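Local coordinates for protein phosphosugar isomerase (Escherichia coli O6:H1, PDB 5UQI) that probably interconverts arabinose-5-phosphate and ribulose-5-phosphate, as a sugar isomerase of the SIS family, at residues 47-52 with 92-97; 57-62 with 72-77; 119-124 with 137-142. All blocks are in the same frame, centred on the assembly; numbering follows the deposited sequence.

Contact 1 of 3, residues 47-52 with 92-97; sequences VFIGVG and DVVILI. With A5P (arabinose-5-phosphate), chain B.
With its CG set beside the backbone N (chi1 -78°), Phe48 lays its ring alongside Ile95, whose CG1 branch follows the same course (chi1 -63°). The two residues are paired neighbours on adjacent inner strands of the five-stranded parallel sheet in this SIS domain, an alpha/beta fold with strand order 2-1-3-4-5. Ile95 CD1 comes to the ring obliquely, 3.8 Å from Phe48 CE2, while Ile97 CD1 reaches the ring edge, 3.9 Å from Phe48 CD2. Phe65, from helix 52-67, adds an edge-to-face partner, so the aromatic group is enclosed by the sheet and the helix packed on it.

The other sheet face is built from Val47, Ile49, Val94 and Leu96. Here Ile49 runs out fully extended and places CD1 3.6 Å from Val94 CG1, a diagonal contact that reaches two residues back, to the partner of Val47; Leu96 CD2 sits more loosely against Ile49 CB.

Beneath the side chains the backbones pair in parallel fashion. Val47 and Ile49 each spend both N and O on strand 93-97: Val47 N bonds to Val93 O at 2.8 Å, and the last of the four bonds, Ile97 N to Ile49 O, is almost straight at 171°. The polar atoms of Phe48 turn instead to strand 72-76.

Past Gly50 the chain leads into the sugar-phosphate pocket. Gly52 lacks a side chain, and its CA approaches O2 of arabinose-5-phosphate to 3.4 Å. A water ties both segments to the ligand: it accepts from Val51 N at 3.0 Å, and Ile97 O at 2.7 Å and the phosphate oxygen O3P at 3.1 Å are among the acceptors that compete for its protons.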
ATOM      1  N   VAL A  47      -1.714  -1.852 -10.378  1.00 13.11           N
ATOM      2  CA  VAL A  47      -1.009  -3.124 -10.049  1.00 12.49           C
ATOM      3  C   VAL A  47      -0.218  -2.868  -8.808  1.00 12.19           C
ATOM      4  O   VAL A  47       0.651  -1.985  -8.767  1.00 15.31           O
ATOM      5  CB  VAL A  47      -0.089  -3.546 -11.182  1.00 13.42           C
ATOM      6  CG1 VAL A  47       0.665  -4.821 -10.791  1.00 14.69           C
ATOM      7  CG2 VAL A  47      -0.875  -3.733 -12.466  1.00 15.51           C
ATOM      8  N   PHE A  48      -0.528  -3.632  -7.744  1.00 10.98           N
ATOM      9  CA  PHE A  48       0.206  -3.480  -6.481  1.00 11.56           C
ATOM     10  C   PHE A  48       1.316  -4.519  -6.430  1.00 12.37           C
ATOM     11  O   PHE A  48       1.081  -5.696  -6.768  1.00 12.62           O
ATOM     12  CB  PHE A  48      -0.729  -3.742  -5.269  1.00 12.16           C
ATOM     13  CG  PHE A  48      -1.639  -2.612  -4.938  1.00 11.84           C
ATOM     14  CD1 PHE A  48      -2.879  -2.498  -5.571  1.00 13.20           C
ATOM     15  CD2 PHE A  48      -1.260  -1.698  -3.916  1.00 13.35           C
ATOM     16  CE1 PHE A  48      -3.745  -1.413  -5.244  1.00 14.73           C
ATOM     17  CE2 PHE A  48      -2.130  -0.629  -3.580  1.00 14.77           C
ATOM     18  CZ  PHE A  48      -3.377  -0.536  -4.200  1.00 13.75           C
ATOM     19  N   ILE A  49       2.501  -4.086  -5.972  1.00 11.45           N
ATOM     20  CA  ILE A  49       3.636  -5.015  -5.890  1.00 11.34           C
ATOM     21  C   ILE A  49       4.230  -4.874  -4.497  1.00 13.13           C
ATOM     22  O   ILE A  49       4.464  -3.757  -3.972  1.00 13.82           O
ATOM     23  CB  ILE A  49       4.750  -4.624  -6.946  1.00 12.25           C
ATOM     24  CG1 ILE A  49       4.168  -4.750  -8.347  1.00 12.54           C
ATOM     25  CG2 ILE A  49       5.973  -5.532  -6.736  1.00 14.15           C
ATOM     26  CD1 ILE A  49       5.209  -4.455  -9.468  1.00 15.21           C
ATOM     27  N   GLY A  50       4.532  -6.030  -3.865  1.00 12.58           N
ATOM     28  CA  GLY A  50       5.151  -6.054  -2.518  1.00 11.69           C
ATOM     29  C   GLY A  50       5.655  -7.458  -2.264  1.00 11.79           C
ATOM     30  O   GLY A  50       5.391  -8.378  -3.050  1.00 11.62           O
ATOM     31  N   VAL A  51       6.417  -7.564  -1.173  1.00 12.06           N
ATOM     32  CA  VAL A  51       6.832  -8.892  -0.663  1.00 12.77           C
ATOM     33  C   VAL A  51       6.702  -8.881   0.850  1.00 12.92           C
ATOM     34  O   VAL A  51       6.501  -7.806   1.455  1.00 14.07           O
ATOM     35  CB  VAL A  51       8.305  -9.260  -1.034  1.00 13.73           C
ATOM     36  CG1 VAL A  51       8.497  -9.316  -2.592  1.00 13.28           C
ATOM     37  CG2 VAL A  51       9.317  -8.362  -0.335  1.00 14.87           C
ATOM     38  N   GLY A  52       6.765 -10.060   1.476  1.00 13.70           N
ATOM     39  CA  GLY A  52       6.627 -10.054   2.961  1.00 13.58           C
ATOM     40  C   GLY A  52       5.278  -9.522   3.431  1.00 12.66           C
ATOM     41  O   GLY A  52       4.291  -9.661   2.751  1.00 13.63           O
ATOM     42  N   ASP A  92      -1.255   0.461 -17.388  1.00 16.08           N
ATOM     43  CA  ASP A  92      -1.378   0.162 -15.955  1.00 16.33           C
ATOM     44  C   ASP A  92      -0.526   1.083 -15.134  1.00 16.21           C
ATOM     45  O   ASP A  92       0.498   1.586 -15.616  1.00 15.93           O
ATOM     46  CB  ASP A  92      -0.920  -1.272 -15.685  1.00 14.88           C
ATOM     47  CG  ASP A  92      -1.820  -2.340 -16.368  1.00 16.44           C
ATOM     48  OD1 ASP A  92      -2.992  -2.067 -16.754  1.00 17.49           O
ATOM     49  OD2 ASP A  92      -1.308  -3.461 -16.637  1.00 15.90           O
ATOM     50  N   VAL A  93      -0.984   1.374 -13.922  1.00 13.01           N
ATOM     51  CA  VAL A  93      -0.226   2.206 -12.978  1.00 13.88           C
ATOM     52  C   VAL A  93       0.227   1.273 -11.894  1.00 15.36           C
ATOM     53  O   VAL A  93      -0.603   0.465 -11.462  1.00 16.49           O
ATOM     54  CB  VAL A  93      -1.091   3.353 -12.409  1.00 14.94           C
ATOM     55  CG1 VAL A  93      -0.432   4.071 -11.219  1.00 16.78           C
ATOM     56  CG2 VAL A  93      -1.475   4.272 -13.589  1.00 18.73           C
ATOM     57  N   VAL A  94       1.461   1.413 -11.419  1.00 13.26           N
ATOM     58  CA  VAL A  94       2.076   0.449 -10.467  1.00 13.35           C
ATOM     59  C   VAL A  94       2.254   1.140  -9.134  1.00 14.26           C
ATOM     60  O   VAL A  94       2.839   2.257  -9.060  1.00 15.95           O
ATOM     61  CB  VAL A  94       3.420  -0.105 -11.029  1.00 13.88           C
ATOM     62  CG1 VAL A  94       4.040  -1.076 -10.045  1.00 14.00           C
ATOM     63  CG2 VAL A  94       3.230  -0.778 -12.367  1.00 14.05           C
ATOM     64  N   ILE A  95       1.779   0.497  -8.043  1.00 12.72           N
ATOM     65  CA  ILE A  95       2.061   0.985  -6.713  1.00 12.81           C
ATOM     66  C   ILE A  95       2.975  -0.031  -6.070  1.00 13.74           C
ATOM     67  O   ILE A  95       2.592  -1.200  -5.905  1.00 14.45           O
ATOM     68  CB  ILE A  95       0.778   1.134  -5.846  1.00 13.53           C
ATOM     69  CG1 ILE A  95      -0.168   2.190  -6.477  1.00 14.01           C
ATOM     70  CG2 ILE A  95       1.117   1.462  -4.428  1.00 14.57           C
ATOM     71  CD1 ILE A  95      -1.518   2.374  -5.749  1.00 15.04           C
ATOM     72  N   LEU A  96       4.174   0.371  -5.697  1.00 11.82           N
ATOM     73  CA  LEU A  96       5.095  -0.547  -5.041  1.00 12.71           C
ATOM     74  C   LEU A  96       5.144  -0.217  -3.553  1.00 13.50           C
ATOM     75  O   LEU A  96       5.371   0.933  -3.148  1.00 14.23           O
ATOM     76  CB  LEU A  96       6.519  -0.389  -5.599  1.00 12.82           C
ATOM     77  CG  LEU A  96       6.571  -0.709  -7.099  1.00 14.67           C
ATOM     78  CD1 LEU A  96       6.662   0.577  -7.967  1.00 18.13           C
ATOM     79  CD2 LEU A  96       7.701  -1.679  -7.435  1.00 15.83           C
ATOM     80  N   ILE A  97       4.909  -1.213  -2.689  1.00 13.22           N
ATOM     81  CA  ILE A  97       4.824  -1.011  -1.243  1.00 12.95           C
ATOM     82  C   ILE A  97       6.008  -1.625  -0.573  1.00 15.47           C
ATOM     83  O   ILE A  97       6.292  -2.817  -0.749  1.00 16.36           O
ATOM     84  CB  ILE A  97       3.495  -1.631  -0.660  1.00 14.64           C
ATOM     85  CG1 ILE A  97       2.285  -0.981  -1.314  1.00 16.23           C
ATOM     86  CG2 ILE A  97       3.518  -1.417   0.874  1.00 15.05           C
ATOM     87  CD1 ILE A  97       0.955  -1.510  -0.702  1.00 18.31           C
TER
HETATM   88  C1  A5P B 201       9.440  -8.786   7.234  1.00 33.95           C
HETATM   89  O1  A5P B 201       9.038  -8.287   8.200  1.00 50.38           O
HETATM   90  C2  A5P B 201       8.564  -8.754   6.067  1.00 40.17           C
HETATM   91  O2  A5P B 201       7.321  -9.351   6.258  1.00 39.16           O
HETATM   92  C3  A5P B 201       8.555  -7.327   5.725  1.00 36.35           C
HETATM   93  O3  A5P B 201       7.259  -6.809   5.404  1.00 37.71           O
HETATM   94  C4  A5P B 201       9.478  -7.545   4.554  1.00 32.00           C
HETATM   95  O4  A5P B 201      10.806  -7.738   5.012  1.00 31.97           O
HETATM   96  C5  A5P B 201       9.437  -6.420   3.566  1.00 33.87           C
HETATM   97  O5  A5P B 201       9.918  -5.283   4.178  1.00 27.00           O
HETATM   98  P   A5P B 201       9.511  -3.917   3.458  1.00 27.07           P
HETATM   99  O1P A5P B 201       8.056  -3.556   3.809  1.00 20.62           O
HETATM  100  O2P A5P B 201      10.562  -2.882   4.124  1.00 24.90           O
HETATM  101  O3P A5P B 201       9.602  -4.127   2.031  1.00 26.98           O
HETATM  102  O   HOH W   1       7.649  -5.072  -0.127  1.00 19.32           O

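Contact 2 of 3, residues 57-62 with 72-77; sequences IARKLA and SFFVHG
Arg59 draws its aliphatic chain over one face of the Phe74 ring, a CH-pi contact in which CG stands 3.5 Å from the ring centroid, although the modelled carbons are somewhat too close for the exact height to be trusted. The chain then bends at chi3, and the guanidinium turns along the rim of the ring, NH1 3.5 Å from Phe74 CE2, which sits beneath one face of the charged group. Since the two planes are inclined by 48°, this is a tilted cover and not a parallel stack. Ala58 CB approaches the same ring obliquely, 3.6 Å from Phe74 CE1.

One helical turn further on, Ala62 settles directly against the strand. Its CB touches the backbone C of Phe73 at 3.5 Å and the OG of Ser72 at 3.6 Å; with only methyl groups at Ala58 and Ala62, the short axes of helix 57-62 and strand 72-76 approach to 6.9 Å. Phe74 fits beside them because its CG lies anti to the backbone N (chi1 169°), which tucks the ring between the helix and its own chain, the backbone N of His76 lying over the opposite face.

Farther out, Ser72 is positioned by a hydrogen bond from its OG to Val46 O on the adjoining strand. His76 occupies the N-cap position just before helix 77-84. On the far side of helix 52-67, Ile57 and Leu61 pack on helix 156-175, while Lys60 makes a salt bridge to Asp166 there. The contact is thus held by apolar and pi interactions, with the polar ties in the shell around it. Running at 162° to each other, helix and strand are the second and third elements of the beta-alpha-beta crossover 46-50, 52-67, 72-76, a repeating feature of Rossmann-like alpha/beta domains such as SIS.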
ATOM      1  N   ILE A  57      -0.363  -7.021   2.717  1.00 13.61           N
ATOM      2  CA  ILE A  57      -1.229  -5.795   2.706  1.00 14.58           C
ATOM      3  C   ILE A  57      -1.505  -5.338   1.252  1.00 14.74           C
ATOM      4  O   ILE A  57      -2.640  -4.921   0.968  1.00 14.84           O
ATOM      5  CB  ILE A  57      -0.561  -4.672   3.534  1.00 15.48           C
ATOM      6  CG1 ILE A  57      -0.445  -5.130   4.994  1.00 17.28           C
ATOM      7  CG2 ILE A  57      -1.408  -3.392   3.423  1.00 17.58           C
ATOM      8  CD1 ILE A  57      -1.694  -5.654   5.668  1.00 19.22           C
ATOM      9  N   ALA A  58      -0.515  -5.421   0.363  1.00 13.74           N
ATOM     10  CA  ALA A  58      -0.693  -5.081  -1.065  1.00 14.44           C
ATOM     11  C   ALA A  58      -1.784  -5.948  -1.689  1.00 13.78           C
ATOM     12  O   ALA A  58      -2.625  -5.453  -2.447  1.00 14.00           O
ATOM     13  CB  ALA A  58       0.635  -5.258  -1.811  1.00 15.14           C
ATOM     14  N   ARG A  59      -1.821  -7.250  -1.336  1.00 12.66           N
ATOM     15  CA  ARG A  59      -2.902  -8.168  -1.823  1.00 12.60           C
ATOM     16  C   ARG A  59      -4.266  -7.644  -1.305  1.00 12.55           C
ATOM     17  O   ARG A  59      -5.239  -7.644  -2.082  1.00 13.44           O
ATOM     18  CB  ARG A  59      -2.734  -9.627  -1.319  1.00 16.18           C
ATOM     19  CG  ARG A  59      -1.725 -10.430  -2.030  1.00 25.14           C
ATOM     20  CD  ARG A  59      -1.676 -11.876  -1.453  1.00 26.94           C
ATOM     21  NE  ARG A  59      -0.392 -12.046  -0.731  1.00 42.38           N
ATOM     22  CZ  ARG A  59       0.664 -12.799  -1.077  1.00 51.62           C
ATOM     23  NH1 ARG A  59       0.664 -13.527  -2.197  1.00 58.04           N
ATOM     24  NH2 ARG A  59       1.749 -12.840  -0.274  1.00 39.99           N
ATOM     25  N   LYS A  60      -4.352  -7.267  -0.004  1.00 11.76           N
ATOM     26  CA  LYS A  60      -5.607  -6.753   0.530  1.00 12.28           C
ATOM     27  C   LYS A  60      -6.018  -5.491  -0.219  1.00 12.46           C
ATOM     28  O   LYS A  60      -7.196  -5.396  -0.643  1.00 12.69           O
ATOM     29  CB  LYS A  60      -5.416  -6.434   2.024  1.00 13.75           C
ATOM     30  CG  LYS A  60      -6.759  -6.446   2.794  1.00 14.93           C
ATOM     31  CD  LYS A  60      -7.641  -5.196   2.530  1.00 15.51           C
ATOM     32  CE  LYS A  60      -8.764  -5.095   3.563  1.00 17.03           C
ATOM     33  NZ  LYS A  60      -9.492  -3.783   3.282  1.00 19.52           N
ATOM     34  N   LEU A  61      -5.064  -4.567  -0.427  1.00 11.91           N
ATOM     35  CA  LEU A  61      -5.447  -3.313  -1.059  1.00 11.81           C
ATOM     36  C   LEU A  61      -5.862  -3.511  -2.525  1.00 13.40           C
ATOM     37  O   LEU A  61      -6.815  -2.853  -2.986  1.00 12.61           O
ATOM     38  CB  LEU A  61      -4.248  -2.328  -0.988  1.00 11.87           C
ATOM     39  CG  LEU A  61      -3.952  -1.911   0.464  1.00 12.27           C
ATOM     40  CD1 LEU A  61      -2.781  -0.897   0.397  1.00 14.61           C
ATOM     41  CD2 LEU A  61      -5.195  -1.188   1.095  1.00 12.65           C
ATOM     42  N   ALA A  62      -5.188  -4.404  -3.264  1.00 12.39           N
ATOM     43  CA  ALA A  62      -5.666  -4.676  -4.660  1.00 11.87           C
ATOM     44  C   ALA A  62      -7.095  -5.168  -4.627  1.00 12.10           C
ATOM     45  O   ALA A  62      -7.887  -4.743  -5.469  1.00 13.59           O
ATOM     46  CB  ALA A  62      -4.728  -5.739  -5.311  1.00 11.87           C
ATOM     47  N   SER A  72      -7.855  -3.593 -10.238  1.00 12.95           N
ATOM     48  CA  SER A  72      -6.531  -3.659  -9.579  1.00 13.02           C
ATOM     49  C   SER A  72      -6.220  -5.117  -9.344  1.00 14.95           C
ATOM     50  O   SER A  72      -7.114  -5.902  -9.153  1.00 15.76           O
ATOM     51  CB  SER A  72      -6.654  -2.981  -8.229  1.00 15.45           C
ATOM     52  OG  SER A  72      -5.457  -2.985  -7.517  1.00 16.11           O
ATOM     53  N   PHE A  73      -4.942  -5.481  -9.336  1.00 12.51           N
ATOM     54  CA  PHE A  73      -4.547  -6.796  -8.863  1.00 12.31           C
ATOM     55  C   PHE A  73      -3.110  -6.704  -8.312  1.00 13.23           C
ATOM     56  O   PHE A  73      -2.448  -5.679  -8.428  1.00 13.18           O
ATOM     57  CB  PHE A  73      -4.629  -7.884  -9.991  1.00 12.88           C
ATOM     58  CG  PHE A  73      -3.706  -7.642 -11.189  1.00 13.04           C
ATOM     59  CD1 PHE A  73      -3.992  -6.665 -12.154  1.00 17.36           C
ATOM     60  CD2 PHE A  73      -2.530  -8.418 -11.343  1.00 14.28           C
ATOM     61  CE1 PHE A  73      -3.119  -6.475 -13.236  1.00 17.72           C
ATOM     62  CE2 PHE A  73      -1.640  -8.244 -12.433  1.00 15.48           C
ATOM     63  CZ  PHE A  73      -1.941  -7.256 -13.389  1.00 17.51           C
ATOM     64  N   PHE A  74      -2.691  -7.806  -7.689  1.00 12.26           N
ATOM     65  CA  PHE A  74      -1.417  -7.874  -7.007  1.00 10.73           C
ATOM     66  C   PHE A  74      -0.447  -8.743  -7.773  1.00 11.79           C
ATOM     67  O   PHE A  74      -0.806  -9.834  -8.263  1.00 12.96           O
ATOM     68  CB  PHE A  74      -1.698  -8.525  -5.619  1.00 12.23           C
ATOM     69  CG  PHE A  74      -0.418  -8.899  -4.894  1.00 12.90           C
ATOM     70  CD1 PHE A  74       0.406  -7.910  -4.348  1.00 14.14           C
ATOM     71  CD2 PHE A  74      -0.047 -10.265  -4.749  1.00 14.76           C
ATOM     72  CE1 PHE A  74       1.584  -8.265  -3.633  1.00 16.58           C
ATOM     73  CE2 PHE A  74       1.168 -10.566  -4.028  1.00 15.84           C
ATOM     74  CZ  PHE A  74       1.950  -9.592  -3.492  1.00 16.47           C
ATOM     75  N   VAL A  75       0.834  -8.276  -7.810  1.00 11.04           N
ATOM     76  CA  VAL A  75       1.959  -9.061  -8.350  1.00 12.01           C
ATOM     77  C   VAL A  75       3.005  -9.089  -7.281  1.00 10.36           C
ATOM     78  O   VAL A  75       3.483  -8.050  -6.788  1.00 11.02           O
ATOM     79  CB  VAL A  75       2.512  -8.410  -9.624  1.00 12.85           C
ATOM     80  CG1 VAL A  75       3.796  -9.128 -10.040  1.00 15.23           C
ATOM     81  CG2 VAL A  75       1.493  -8.500 -10.764  1.00 14.50           C
ATOM     82  N   HIS A  76       3.394 -10.303  -6.876  1.00 10.81           N
ATOM     83  CA  HIS A  76       4.471 -10.405  -5.870  1.00 11.19           C
ATOM     84  C   HIS A  76       5.794  -9.960  -6.433  1.00 12.70           C
ATOM     85  O   HIS A  76       6.098 -10.250  -7.579  1.00 13.45           O
ATOM     86  CB  HIS A  76       4.514 -11.884  -5.446  1.00 12.95           C
ATOM     87  CG  HIS A  76       5.432 -12.144  -4.295  1.00 12.96           C
ATOM     88  ND1 HIS A  76       6.793 -12.385  -4.496  1.00 13.99           N
ATOM     89  CD2 HIS A  76       5.222 -12.210  -2.958  1.00 13.77           C
ATOM     90  CE1 HIS A  76       7.363 -12.573  -3.317  1.00 13.15           C
ATOM     91  NE2 HIS A  76       6.425 -12.529  -2.377  1.00 13.70           N
ATOM     92  N   GLY A  77       6.581  -9.239  -5.616  1.00 11.79           N
ATOM     93  CA  GLY A  77       7.830  -8.635  -6.165  1.00 13.76           C
ATOM     94  C   GLY A  77       8.826  -9.672  -6.691  1.00 14.20           C
ATOM     95  O   GLY A  77       9.508  -9.461  -7.706  1.00 14.81           O
TER

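Contact 3 of 3, residues 119-124 with 137-142; sequences YLISFT and LSVEIP
Phe123 lies alongside Val139, its CD1 3.9 Å from Val139 CB, while Ile141 comes across with CD1 3.9 Å from Phe123 CG. Ile121 continues this apolar face, its CG2 beside Val139 CG2, and farther back along the chain Tyr119 turns the edge of its ring to Leu137, OH resting 3.5 Å from Leu137 CB.

The reverse face is polar. Ser122 OG stands between its backbone N and carbonyl carbon (chi1 61°), where it joins the hydroxyls of Thr124 and Ser138 around one water, 2.8 Å from Ser122 OG. Thr124 OG1 also bonds to Ser126 N, and Ser138 OG to His127 ND1. That water donates to Val139 O at 2.9 Å, giving this carbonyl a second partner beside the longer bond from Thr124 N at 3.3 Å. Five backbone bonds in all join the parallel strands, the last, Ile141 N to Thr124 O, being short (2.8 Å) and nearly straight.

The strands are the first and last elements of a beta-alpha-beta unit whose connecting helix, 130-134, packs on the serine face. Helices 32-41 and 156-175 cover the Phe123 face, and strand 93-97 flanks strand 120-124 on its other edge.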
ATOM      1  N   TYR A 119       3.793   4.485 -15.093  1.00 16.41           N
ATOM      2  CA  TYR A 119       3.854   5.423 -13.992  1.00 15.12           C
ATOM      3  C   TYR A 119       3.960   4.647 -12.681  1.00 16.68           C
ATOM      4  O   TYR A 119       3.178   3.684 -12.483  1.00 17.26           O
ATOM      5  CB  TYR A 119       2.565   6.243 -14.006  1.00 17.40           C
ATOM      6  CG  TYR A 119       2.663   7.464 -13.147  1.00 17.85           C
ATOM      7  CD1 TYR A 119       2.433   7.434 -11.801  1.00 17.31           C
ATOM      8  CD2 TYR A 119       3.065   8.692 -13.696  1.00 20.01           C
ATOM      9  CE1 TYR A 119       2.557   8.547 -10.982  1.00 19.20           C
ATOM     10  CE2 TYR A 119       3.192   9.792 -12.880  1.00 18.39           C
ATOM     11  CZ  TYR A 119       2.922   9.745 -11.541  1.00 20.68           C
ATOM     12  OH  TYR A 119       3.035  10.867 -10.712  1.00 23.15           O
ATOM     13  N   LEU A 120       4.974   4.973 -11.894  1.00 15.55           N
ATOM     14  CA  LEU A 120       5.312   4.228 -10.661  1.00 14.29           C
ATOM     15  C   LEU A 120       5.025   5.078  -9.458  1.00 16.09           C
ATOM     16  O   LEU A 120       5.496   6.187  -9.329  1.00 15.87           O
ATOM     17  CB  LEU A 120       6.787   3.777 -10.640  1.00 14.51           C
ATOM     18  CG  LEU A 120       7.273   3.041 -11.893  1.00 15.96           C
ATOM     19  CD1 LEU A 120       8.775   2.751 -11.646  1.00 17.23           C
ATOM     20  CD2 LEU A 120       6.430   1.769 -12.198  1.00 17.43           C
ATOM     21  N   ILE A 121       4.303   4.499  -8.473  1.00 13.19           N
ATOM     22  CA  ILE A 121       4.007   5.142  -7.213  1.00 14.44           C
ATOM     23  C   ILE A 121       4.636   4.282  -6.128  1.00 14.91           C
ATOM     24  O   ILE A 121       4.549   3.061  -6.213  1.00 15.53           O
ATOM     25  CB  ILE A 121       2.455   5.143  -7.007  1.00 15.09           C
ATOM     26  CG1 ILE A 121       1.835   6.055  -8.093  1.00 15.90           C
ATOM     27  CG2 ILE A 121       2.077   5.630  -5.606  1.00 15.89           C
ATOM     28  CD1 ILE A 121       0.323   5.865  -8.140  1.00 15.78           C
ATOM     29  N   SER A 122       5.257   4.881  -5.131  1.00 13.39           N
ATOM     30  CA  SER A 122       5.767   4.123  -4.004  1.00 14.28           C
ATOM     31  C   SER A 122       5.042   4.492  -2.719  1.00 13.62           C
ATOM     32  O   SER A 122       4.677   5.642  -2.512  1.00 13.61           O
ATOM     33  CB  SER A 122       7.286   4.270  -3.779  1.00 14.73           C
ATOM     34  OG  SER A 122       7.579   5.700  -3.512  1.00 17.94           O
ATOM     35  N   PHE A 123       4.795   3.490  -1.853  1.00 13.24           N
ATOM     36  CA  PHE A 123       4.386   3.761  -0.493  1.00 14.09           C
ATOM     37  C   PHE A 123       5.508   3.293   0.401  1.00 14.35           C
ATOM     38  O   PHE A 123       5.765   2.055   0.509  1.00 15.22           O
ATOM     39  CB  PHE A 123       3.140   2.872  -0.148  1.00 15.82           C
ATOM     40  CG  PHE A 123       1.796   3.289  -0.759  1.00 16.03           C
ATOM     41  CD1 PHE A 123       1.641   4.263  -1.744  1.00 16.55           C
ATOM     42  CD2 PHE A 123       0.626   2.560  -0.381  1.00 19.29           C
ATOM     43  CE1 PHE A 123       0.395   4.598  -2.247  1.00 17.52           C
ATOM     44  CE2 PHE A 123      -0.618   2.870  -0.930  1.00 18.50           C
ATOM     45  CZ  PHE A 123      -0.753   3.898  -1.833  1.00 20.84           C
ATOM     46  N   THR A 124       6.224   4.212   1.087  1.00 14.76           N
ATOM     47  CA  THR A 124       7.377   3.883   1.940  1.00 15.28           C
ATOM     48  C   THR A 124       7.377   4.835   3.119  1.00 16.11           C
ATOM     49  O   THR A 124       6.636   5.826   3.074  1.00 17.45           O
ATOM     50  CB  THR A 124       8.755   3.987   1.213  1.00 17.81           C
ATOM     51  OG1 THR A 124       9.160   5.376   1.106  1.00 16.34           O
ATOM     52  CG2 THR A 124       8.714   3.363  -0.229  1.00 16.37           C
ATOM     53  N   LEU A 137       5.861   9.083  -8.323  1.00 15.29           N
ATOM     54  CA  LEU A 137       5.195   9.694  -7.191  1.00 16.05           C
ATOM     55  C   LEU A 137       5.573   8.878  -5.966  1.00 16.07           C
ATOM     56  O   LEU A 137       5.218   7.677  -5.843  1.00 17.56           O
ATOM     57  CB  LEU A 137       3.673   9.779  -7.405  1.00 15.79           C
ATOM     58  CG  LEU A 137       2.938  10.349  -6.185  1.00 20.31           C
ATOM     59  CD1 LEU A 137       3.278  11.819  -5.933  1.00 23.32           C
ATOM     60  CD2 LEU A 137       1.456  10.184  -6.415  1.00 22.53           C
ATOM     61  N   SER A 138       6.285   9.530  -5.058  1.00 14.98           N
ATOM     62  CA  SER A 138       6.553   8.984  -3.714  1.00 14.63           C
ATOM     63  C   SER A 138       5.515   9.458  -2.725  1.00 16.98           C
ATOM     64  O   SER A 138       5.325  10.707  -2.504  1.00 17.71           O
ATOM     65  CB  SER A 138       7.973   9.395  -3.222  1.00 16.45           C
ATOM     66  OG  SER A 138       8.108   9.130  -1.825  1.00 16.06           O
ATOM     67  N   VAL A 139       4.856   8.476  -2.077  1.00 16.24           N
ATOM     68  CA  VAL A 139       3.928   8.776  -1.031  1.00 16.69           C
ATOM     69  C   VAL A 139       4.603   8.344   0.255  1.00 17.45           C
ATOM     70  O   VAL A 139       4.964   7.142   0.441  1.00 16.18           O
ATOM     71  CB  VAL A 139       2.624   7.978  -1.230  1.00 17.42           C
ATOM     72  CG1 VAL A 139       1.684   8.232  -0.075  1.00 19.21           C
ATOM     73  CG2 VAL A 139       1.974   8.333  -2.541  1.00 16.17           C
ATOM     74  N   GLU A 140       4.779   9.265   1.193  1.00 19.30           N
ATOM     75  CA  GLU A 140       5.520   8.976   2.415  1.00 21.49           C
ATOM     76  C   GLU A 140       4.472   8.665   3.489  1.00 25.73           C
ATOM     77  O   GLU A 140       3.516   9.442   3.717  1.00 27.75           O
ATOM     78  CB  GLU A 140       6.448  10.149   2.799  1.00 22.08           C
ATOM     79  CG  GLU A 140       7.299   9.909   4.029  1.00 26.33           C
ATOM     80  CD  GLU A 140       8.251  11.091   4.278  1.00 27.52           C
ATOM     81  OE1 GLU A 140       7.742  12.042   4.891  1.00 31.45           O
ATOM     82  OE2 GLU A 140       9.440  11.127   3.841  1.00 26.57           O
ATOM     83  N   ILE A 141       4.571   7.467   4.062  1.00 22.71           N
ATOM     84  CA  ILE A 141       3.653   7.041   5.119  1.00 26.02           C
ATOM     85  C   ILE A 141       4.557   6.811   6.326  1.00 29.05           C
ATOM     86  O   ILE A 141       5.093   5.714   6.497  1.00 30.09           O
ATOM     87  CB  ILE A 141       2.918   5.749   4.735  1.00 25.18           C
ATOM     88  CG1 ILE A 141       2.164   5.973   3.395  1.00 26.41           C
ATOM     89  CG2 ILE A 141       1.986   5.346   5.907  1.00 26.31           C
ATOM     90  CD1 ILE A 141       1.417   4.777   2.844  1.00 30.02           C
ATOM     91  N   PRO A 142       4.717   7.852   7.167  1.00 32.41           N
ATOM     92  CA  PRO A 142       5.693   7.792   8.247  1.00 37.76           C
ATOM     93  C   PRO A 142       5.249   6.788   9.337  1.00 31.92           C
ATOM     94  O   PRO A 142       4.068   6.756   9.736  1.00 35.21           O
ATOM     95  CB  PRO A 142       5.716   9.241   8.769  1.00 37.50           C
ATOM     96  CG  PRO A 142       4.332   9.742   8.510  1.00 37.47           C
ATOM     97  CD  PRO A 142       3.818   9.021   7.289  1.00 32.98           C
TER
HETATM   98  O   HOH W   2       7.505   6.661  -0.866  1.00 15.40           O

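In the fold
One parallel sheet unites all three contacts, which illustrate how packing varies across an alpha/beta domain. Contact 1 holds the sheet centre and reaches the ligand; contact 3 pairs the last two strands of the same sheet, also buried, yet has hydroxyls and a water on one face where contact 1 is hydrophobic on both. Contact 2, partly exposed, joins helix 52-67 to the outermost strand of the chain's sheet and relies on apolar and CH-pi packing in place of backbone pairing. Contacts 1 and 2 meet through Phe48, whose backbone N and O pair with Phe73 O and Val75 N of strand 72-76, and contact 1 continues into contact 3 as Val94 and Leu96 pair with Ile121. Contacts 2 and 3 do not touch.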